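Local coordinates for enoyl-acyl carrier protein reductase (Uncultured bacterium, PDB 6KIA) that probably reduces the enoyl-acyl carrier protein intermediates of fatty acid elongation with NADH as cofactor, and confers resistance to triclosan, at residues A[88-93]-A[202-207]. Residues are numbered along the deposited sequence; the frame is centred on the assembly and turned at random.
Sequences AGFDLD and LMNFDE. With NAI (1,4-dihydronicotinamide adenine dinucleotide), chain D.
A single amide, that of Asn-204 on helix 196-219, clasps the loop 88-93 at two successive residues, accepting with its oxygen from the backbone and donating with its nitrogen to a carboxylate. Asn-204 OD1 takes the N-H of Phe-90 on a lone pair in the carbonyl plane, N to OD1 3.0 Å, and the bond is nearly straight at 163°. The other arm, ND2, reaches Asp-91 OD1 over 2.9 Å; Asp-91 OD1 lies close to the amide plane of Asn-204, whereas ND2 meets the carboxylate from above, 44° out of its plane. ND2 also bonds to Gly-164 O, so three partners fix the rotation of the amide. Gly-89 passes close, its CA 3.3 Å from Asn-204 OD1. In this Rossmann-type reductase the loop follows strand 80-83 of the mostly parallel central sheet, and its first residue reads the adenine of NADH: Ala-88 N donates to N1A, while N6A donates to Ala-88 O, both at 2.9 Å. After Gly-89 the chain makes a type I turn from Phe-90 to Asp-93. Phe-90 CG sits between its backbone N and carbonyl carbon (chi1 60°), and the ring reaches toward Met-203 and the start of the helix segment, its plane almost perpendicular to the Asn-204 amide. Met-203, bent at its thioether, brings CE to 3.6 Å from Phe-90 CZ, and Glu-207 CG lies at the ring edge, 3.8 Å from CD1 of Phe-90. The Glu-207 carboxylate turns to Arg-127 of helix 120-146 in a salt bridge, and to Asn-211 one helical turn further on.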
ATOM      1  N   ALA A  88     -10.498 -10.838   1.213  1.00 22.33           N
ATOM      2  CA  ALA A  88      -9.831 -11.134   2.478  1.00 19.83           C
ATOM      3  C   ALA A  88     -10.535 -10.463   3.640  1.00 22.83           C
ATOM      4  O   ALA A  88     -11.409  -9.624   3.444  1.00 22.92           O
ATOM      5  CB  ALA A  88      -8.393 -10.722   2.441  1.00 22.82           C
ATOM      6  N   GLY A  89     -10.149 -10.851   4.851  1.00 23.81           N
ATOM      7  CA  GLY A  89     -10.778 -10.330   6.052  1.00 26.11           C
ATOM      8  C   GLY A  89     -11.929 -11.218   6.465  1.00 25.37           C
ATOM      9  O   GLY A  89     -12.392 -12.067   5.700  1.00 27.42           O
ATOM     10  N   PHE A  90     -12.422 -11.007   7.681  1.00 20.69           N
ATOM     11  CA  PHE A  90     -13.488 -11.853   8.201  1.00 21.90           C
ATOM     12  C   PHE A  90     -14.620 -11.016   8.775  1.00 27.31           C
ATOM     13  O   PHE A  90     -15.499 -11.545   9.442  1.00 32.85           O
ATOM     14  CB  PHE A  90     -12.936 -12.822   9.262  1.00 26.10           C
ATOM     15  CG  PHE A  90     -12.320 -12.140  10.458  1.00 25.56           C
ATOM     16  CD1 PHE A  90     -11.008 -11.679  10.415  1.00 26.79           C
ATOM     17  CD2 PHE A  90     -13.043 -11.977  11.638  1.00 29.53           C
ATOM     18  CE1 PHE A  90     -10.428 -11.054  11.507  1.00 27.67           C
ATOM     19  CE2 PHE A  90     -12.480 -11.343  12.737  1.00 29.05           C
ATOM     20  CZ  PHE A  90     -11.171 -10.875  12.681  1.00 28.90           C
ATOM     21  N   ASP A  91     -14.618  -9.714   8.490  1.00 29.18           N
ATOM     22  CA  ASP A  91     -15.614  -8.821   9.096  1.00 26.92           C
ATOM     23  C   ASP A  91     -17.062  -9.143   8.694  1.00 33.27           C
ATOM     24  O   ASP A  91     -18.000  -8.801   9.422  1.00 33.64           O
ATOM     25  CB  ASP A  91     -15.291  -7.368   8.743  1.00 25.76           C
ATOM     26  CG  ASP A  91     -15.022  -7.176   7.273  1.00 33.49           C
ATOM     27  OD1 ASP A  91     -13.937  -7.599   6.785  1.00 32.76           O
ATOM     28  OD2 ASP A  91     -15.898  -6.590   6.607  1.00 36.40           O
ATOM     29  N   LEU A  92     -17.251  -9.832   7.567  1.00 29.78           N
ATOM     30  CA  LEU A  92     -18.600 -10.223   7.139  1.00 30.15           C
ATOM     31  C   LEU A  92     -18.729 -11.746   7.040  1.00 27.27           C
ATOM     32  O   LEU A  92     -19.573 -12.275   6.310  1.00 32.73           O
ATOM     33  CB  LEU A  92     -18.950  -9.566   5.795  1.00 32.54           C
ATOM     34  CG  LEU A  92     -19.166  -8.040   5.843  1.00 31.29           C
ATOM     35  CD1 LEU A  92     -19.308  -7.428   4.453  1.00 31.37           C
ATOM     36  CD2 LEU A  92     -20.345  -7.638   6.740  1.00 31.72           C
ATOM     37  N   ASP A  93     -17.884 -12.460   7.776  1.00 27.48           N
ATOM     38  CA  ASP A  93     -17.984 -13.916   7.821  1.00 30.26           C
ATOM     39  C   ASP A  93     -18.611 -14.429   9.126  1.00 30.46           C
ATOM     40  O   ASP A  93     -18.397 -13.862  10.196  1.00 34.32           O
ATOM     41  CB  ASP A  93     -16.601 -14.532   7.630  1.00 29.38           C
ATOM     42  CG  ASP A  93     -16.119 -14.428   6.194  1.00 36.25           C
ATOM     43  OD1 ASP A  93     -15.170 -13.646   5.932  1.00 30.39           O
ATOM     44  OD2 ASP A  93     -16.713 -15.109   5.326  1.00 35.39           O
ATOM     45  N   LEU A 202      -7.693  -4.271  14.237  1.00 21.74           N
ATOM     46  CA  LEU A 202      -6.298  -4.704  14.096  1.00 20.63           C
ATOM     47  C   LEU A 202      -6.187  -6.187  13.705  1.00 22.88           C
ATOM     48  O   LEU A 202      -5.297  -6.560  12.952  1.00 23.18           O
ATOM     49  CB  LEU A 202      -5.531  -4.449  15.397  1.00 22.51           C
ATOM     50  CG  LEU A 202      -5.144  -3.004  15.728  1.00 24.66           C
ATOM     51  CD1 LEU A 202      -4.655  -2.939  17.161  1.00 28.24           C
ATOM     52  CD2 LEU A 202      -4.060  -2.522  14.799  1.00 26.81           C
ATOM     53  N   MET A 203      -7.073  -7.036  14.246  1.00 24.11           N
ATOM     54  CA  MET A 203      -7.104  -8.442  13.816  1.00 23.24           C
ATOM     55  C   MET A 203      -7.418  -8.550  12.308  1.00 24.63           C
ATOM     56  O   MET A 203      -6.787  -9.328  11.549  1.00 25.74           O
ATOM     57  CB  MET A 203      -8.139  -9.211  14.638  1.00 26.09           C
ATOM     58  CG  MET A 203      -7.802  -9.251  16.105  1.00 27.31           C
ATOM     59  SD  MET A 203      -9.110 -10.049  17.051  1.00 46.07           S
ATOM     60  CE  MET A 203      -9.637 -11.302  15.911  1.00 30.62           C
ATOM     61  N   ASN A 204      -8.389  -7.750  11.871  1.00 24.04           N
ATOM     62  CA  ASN A 204      -8.756  -7.775  10.458  1.00 25.63           C
ATOM     63  C   ASN A 204      -7.624  -7.247   9.575  1.00 27.09           C
ATOM     64  O   ASN A 204      -7.374  -7.782   8.491  1.00 25.57           O
ATOM     65  CB  ASN A 204     -10.029  -6.964  10.219  1.00 25.62           C
ATOM     66  CG  ASN A 204     -10.924  -7.586   9.159  1.00 29.08           C
ATOM     67  OD1 ASN A 204     -10.917  -8.808   8.950  1.00 23.15           O
ATOM     68  ND2 ASN A 204     -11.694  -6.753   8.483  1.00 27.00           N
ATOM     69  N   PHE A 205      -6.926  -6.217  10.055  1.00 19.56           N
ATOM     70  CA  PHE A 205      -5.764  -5.664   9.352  1.00 23.07           C
ATOM     71  C   PHE A 205      -4.699  -6.748   9.191  1.00 21.27           C
ATOM     72  O   PHE A 205      -4.137  -6.923   8.104  1.00 20.56           O
ATOM     73  CB  PHE A 205      -5.134  -4.473  10.105  1.00 19.14           C
ATOM     74  CG  PHE A 205      -5.891  -3.159   9.995  1.00 22.59           C
ATOM     75  CD1 PHE A 205      -7.117  -3.067   9.360  1.00 21.61           C
ATOM     76  CD2 PHE A 205      -5.341  -2.005  10.559  1.00 21.48           C
ATOM     77  CE1 PHE A 205      -7.786  -1.825   9.293  1.00 21.43           C
ATOM     78  CE2 PHE A 205      -6.002  -0.762  10.498  1.00 22.30           C
ATOM     79  CZ  PHE A 205      -7.220  -0.682   9.865  1.00 23.59           C
ATOM     80  N   ASP A 206      -4.402  -7.480  10.266  1.00 23.42           N
ATOM     81  CA  ASP A 206      -3.424  -8.562  10.134  1.00 22.83           C
ATOM     82  C   ASP A 206      -3.867  -9.531   9.049  1.00 21.92           C
ATOM     83  O   ASP A 206      -3.038  -9.970   8.234  1.00 26.49           O
ATOM     84  CB  ASP A 206      -3.230  -9.327  11.444  1.00 23.27           C
ATOM     85  CG  ASP A 206      -2.201  -8.700  12.367  1.00 28.84           C
ATOM     86  OD1 ASP A 206      -1.568  -7.681  12.012  1.00 28.77           O
ATOM     87  OD2 ASP A 206      -2.028  -9.243  13.483  1.00 32.21           O
ATOM     88  N   GLU A 207      -5.159  -9.862   9.011  1.00 21.44           N
ATOM     89  CA  GLU A 207      -5.610 -10.839   8.009  1.00 20.31           C
ATOM     90  C   GLU A 207      -5.449 -10.324   6.563  1.00 22.77           C
ATOM     91  O   GLU A 207      -4.894 -11.024   5.687  1.00 23.73           O
ATOM     92  CB  GLU A 207      -7.075 -11.230   8.238  1.00 19.93           C
ATOM     93  CG  GLU A 207      -7.350 -12.127   9.432  1.00 34.66           C
ATOM     94  CD  GLU A 207      -6.411 -13.314   9.545  1.00 36.00           C
ATOM     95  OE1 GLU A 207      -5.952 -13.835   8.500  1.00 26.84           O
ATOM     96  OE2 GLU A 207      -6.185 -13.775  10.688  1.00 33.46           O
TER
HETATM   97  PA  NAI D 501      -5.458   0.855  -3.642  1.00 17.93           P
HETATM   98  O1A NAI D 501      -5.378   1.121  -5.114  1.00 20.84           O
HETATM   99  O2A NAI D 501      -6.771   1.179  -2.955  1.00 21.45           O
HETATM  100  O5B NAI D 501      -5.042  -0.663  -3.418  1.00 18.27           O
HETATM  101  C5B NAI D 501      -5.595  -1.391  -2.341  1.00 19.72           C
HETATM  102  C4B NAI D 501      -5.353  -2.878  -2.745  1.00 18.77           C
HETATM  103  O4B NAI D 501      -5.820  -3.711  -1.522  1.00 18.65           O
HETATM  104  C3B NAI D 501      -6.054  -3.245  -3.757  1.00 20.23           C
HETATM  105  O3B NAI D 501      -5.301  -4.148  -4.666  1.00 21.64           O
HETATM  106  C2B NAI D 501      -7.351  -4.040  -3.106  1.00 22.04           C
HETATM  107  O2B NAI D 501      -7.973  -4.889  -4.140  1.00 20.17           O
HETATM  108  C1B NAI D 501      -6.839  -4.688  -2.119  1.00 22.62           C
HETATM  109  N9A NAI D 501      -7.806  -4.851  -1.014  1.00 22.03           N
HETATM  110  C8A NAI D 501      -8.415  -4.011  -0.159  1.00 20.37           C
HETATM  111  N7A NAI D 501      -9.207  -4.729   0.634  1.00 20.25           N
HETATM  112  C5A NAI D 501      -9.084  -6.029   0.274  1.00 19.02           C
HETATM  113  C6A NAI D 501      -9.724  -7.134   0.816  1.00 22.06           C
HETATM  114  N6A NAI D 501     -10.676  -7.304   1.878  1.00 24.00           N
HETATM  115  N1A NAI D 501      -9.453  -8.342   0.294  1.00 20.58           N
HETATM  116  C2A NAI D 501      -8.576  -8.462  -0.752  1.00 21.94           C
HETATM  117  N3A NAI D 501      -7.936  -7.356  -1.289  1.00 23.26           N
HETATM  118  C4A NAI D 501      -8.216  -6.127  -0.753  1.00 22.89           C
HETATM  119  O3  NAI D 501      -4.315   1.720  -2.816  1.00 18.07           O
HETATM  120  PN  NAI D 501      -2.719   1.500  -2.736  1.00 18.35           P
HETATM  121  O1N NAI D 501      -2.118   1.525  -4.108  1.00 17.61           O
HETATM  122  O2N NAI D 501      -2.255   2.637  -1.840  1.00 18.64           O
HETATM  123  O5D NAI D 501      -2.472   0.088  -2.038  1.00 17.46           O
HETATM  124  C5D NAI D 501      -1.695  -0.922  -2.660  1.00 17.38           C
HETATM  125  C4D NAI D 501      -0.584  -1.335  -1.668  1.00 17.30           C
HETATM  126  O4D NAI D 501       0.272  -0.338  -1.555  1.00 17.14           O
HETATM  127  C3D NAI D 501      -1.158  -1.543  -0.269  1.00 19.92           C
HETATM  128  O3D NAI D 501      -0.712  -2.724   0.308  1.00 17.77           O
HETATM  129  C2D NAI D 501      -0.551  -0.342   0.491  1.00 20.21           C
HETATM  130  O2D NAI D 501      -0.579  -0.621   1.935  1.00 17.47           O
HETATM  131  C1D NAI D 501       0.644  -0.216  -0.023  1.00 17.16           C
HETATM  132  N1N NAI D 501       1.251   1.094   0.213  1.00 18.80           N
HETATM  133  C2N NAI D 501       0.540   2.266   0.068  1.00 17.06           C
HETATM  134  C3N NAI D 501       1.149   3.492   0.365  1.00 16.95           C
HETATM  135  C7N NAI D 501       0.400   4.811   0.180  1.00 21.07           C
HETATM  136  O7N NAI D 501       0.798   5.838   0.722  1.00 20.70           O
HETATM  137  N7N NAI D 501      -0.759   4.832  -0.639  1.00 19.50           N
HETATM  138  C4N NAI D 501       2.470   3.565   0.785  1.00 19.33           C
HETATM  139  C5N NAI D 501       3.198   2.373   0.878  1.00 21.86           C
HETATM  140  C6N NAI D 501       2.581   1.149   0.597  1.00 17.91           C